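Local atomic coordinates of putative ferredoxin (Hydrogenobacter thermophilus, PDB entry 7M1O), a protein that carries a single [4Fe-4S] cluster and probably serves as a small electron carrier of the ferredoxin family. Residues P23-N28 against Q53-V58. Residues are numbered along the deposited sequence; the frame is centred on the assembly and turned at random.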
# COMPACT_ATOMS: atom_id res chain seq x y z
N PRO A 23 4.56 -1.17 -7.78
CA PRO A 23 4.61 -2.63 -7.67
C PRO A 23 5.70 -3.10 -6.70
O PRO A 23 5.69 -4.25 -6.28
CB PRO A 23 4.91 -3.08 -9.10
CG PRO A 23 5.55 -1.91 -9.76
CD PRO A 23 4.90 -0.71 -9.14
N GLU A 24 6.62 -2.20 -6.36
CA GLU A 24 7.65 -2.50 -5.37
C GLU A 24 7.03 -2.70 -3.98
O GLU A 24 7.59 -3.42 -3.15
CB GLU A 24 8.69 -1.38 -5.31
CG GLU A 24 9.38 -1.06 -6.64
CD GLU A 24 8.70 0.06 -7.40
OE1 GLU A 24 7.47 0.22 -7.26
OE2 GLU A 24 9.40 0.78 -8.14
N VAL A 25 5.88 -2.06 -3.75
CA VAL A 25 5.26 -2.04 -2.43
C VAL A 25 3.92 -2.77 -2.39
O VAL A 25 3.62 -3.46 -1.42
CB VAL A 25 5.05 -0.59 -1.94
CG1 VAL A 25 4.37 -0.56 -0.57
CG2 VAL A 25 6.38 0.14 -1.87
N TYR A 26 3.12 -2.62 -3.44
CA TYR A 26 1.77 -3.19 -3.47
C TYR A 26 1.59 -4.18 -4.62
O TYR A 26 2.23 -4.06 -5.66
CB TYR A 26 0.73 -2.08 -3.58
CG TYR A 26 0.91 -0.98 -2.56
CD1 TYR A 26 0.42 -1.11 -1.27
CD2 TYR A 26 1.58 0.19 -2.89
CE1 TYR A 26 0.59 -0.11 -0.34
CE2 TYR A 26 1.75 1.20 -1.96
CZ TYR A 26 1.25 1.04 -0.69
OH TYR A 26 1.43 2.04 0.23
N LYS A 27 0.70 -5.14 -4.42
CA LYS A 27 0.37 -6.12 -5.45
C LYS A 27 -1.10 -6.48 -5.38
O LYS A 27 -1.74 -6.35 -4.34
CB LYS A 27 1.22 -7.39 -5.29
CG LYS A 27 0.86 -8.21 -4.06
CD LYS A 27 1.82 -9.38 -3.85
CE LYS A 27 1.45 -10.17 -2.60
NZ LYS A 27 2.46 -11.22 -2.25
N ASN A 28 -1.64 -6.92 -6.52
CA ASN A 28 -2.96 -7.52 -6.56
C ASN A 28 -2.90 -8.84 -5.78
O ASN A 28 -2.12 -9.73 -6.12
CB ASN A 28 -3.40 -7.75 -8.01
CG ASN A 28 -4.81 -8.27 -8.13
OD1 ASN A 28 -5.35 -8.90 -7.22
ND2 ASN A 28 -5.43 -8.03 -9.29
N GLN A 53 8.21 8.68 -1.01
CA GLN A 53 7.35 9.70 -1.60
C GLN A 53 6.30 9.09 -2.53
O GLN A 53 5.17 9.57 -2.58
CB GLN A 53 8.19 10.73 -2.36
CG GLN A 53 9.05 11.59 -1.46
CD GLN A 53 9.79 12.68 -2.21
OE1 GLN A 53 9.35 13.13 -3.27
NE2 GLN A 53 10.93 13.10 -1.67
N GLU A 54 6.68 8.05 -3.25
CA GLU A 54 5.73 7.32 -4.09
C GLU A 54 4.62 6.72 -3.23
O GLU A 54 3.44 6.85 -3.55
CB GLU A 54 6.45 6.22 -4.87
CG GLU A 54 7.33 6.72 -6.00
CD GLU A 54 6.54 7.36 -7.13
OE1 GLU A 54 5.47 6.83 -7.48
OE2 GLU A 54 7.00 8.40 -7.66
N VAL A 55 5.01 6.08 -2.14
CA VAL A 55 4.05 5.49 -1.21
C VAL A 55 3.15 6.57 -0.62
O VAL A 55 1.94 6.38 -0.51
CB VAL A 55 4.77 4.71 -0.08
CG1 VAL A 55 3.83 4.41 1.09
CG2 VAL A 55 5.35 3.42 -0.63
N LYS A 56 3.74 7.70 -0.24
CA LYS A 56 2.97 8.78 0.35
C LYS A 56 1.98 9.36 -0.65
O LYS A 56 0.87 9.76 -0.28
CB LYS A 56 3.89 9.89 0.87
CG LYS A 56 4.62 9.52 2.16
CD LYS A 56 5.44 10.68 2.71
CE LYS A 56 4.57 11.63 3.53
NZ LYS A 56 5.37 12.73 4.13
N GLU A 57 2.37 9.39 -1.92
CA GLU A 57 1.50 9.89 -2.98
C GLU A 57 0.29 8.99 -3.20
O GLU A 57 -0.85 9.47 -3.23
CB GLU A 57 2.28 10.06 -4.28
CG GLU A 57 3.12 11.32 -4.33
CD GLU A 57 4.03 11.38 -5.55
OE1 GLU A 57 3.79 10.61 -6.50
OE2 GLU A 57 4.97 12.19 -5.54
N VAL A 58 0.51 7.69 -3.36
CA VAL A 58 -0.60 6.77 -3.61
C VAL A 58 -1.50 6.67 -2.38
O VAL A 58 -2.69 6.37 -2.50
CB VAL A 58 -0.12 5.35 -3.99
CG1 VAL A 58 0.68 5.40 -5.28
CG2 VAL A 58 0.70 4.73 -2.86
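Val25 and Tyr26 reach over to Val55 and Val58 on helix 52-61, and these four buried side chains make the whole contact, with no hydrogen bond passing between the two segments. Val25 comes first along the chain. Its CG2 methyl meets Val55 CG2 at 3.7 Å, while CG1 lies farther from the same methyl, and the two valines cross at roughly a right angle. CG1 of Val25 stands anti to the backbone N (chi1 179°), which turns this branch over the ring of the next residue: it sits 3.4 Å above the plane of Tyr26, close to the ring centre. Val25 thus meets the helix mainly through CG2, while CG1 covers one face of the tyrosine.

Tyr26 opens strand 26-28 and sends its ring lengthwise toward the helix. With CG anti to its own carbonyl carbon (chi1 -51°), the hydroxyl end of the ring meets both helix valines, which lie about one turn apart. CE2 approaches Val58 CG2 obliquely at 3.8 Å, the two side chains coming from opposite directions, and OH rests 3.5 Å from Val55 CG1. That hydroxyl, buried among methyl groups, shares a hydrogen bond with Thr5 OG1 on strand 3-7, which also ties the end of the ring to the sheet. Thr5 touches Val25 and Val55 as well, while Ile67 from strand 67-71 packs against the tyrosine.

Tyr26 also touches Cys18, a cluster ligand, and the side chain of Val58 lies about 6 Å from the [4Fe-4S] cluster. The contact thus joins the start of strand 26-28 and the loop residue just before it to helix 52-61 within the hydrophobic core beside the cluster of a single-cluster [4Fe-4S] ferredoxin.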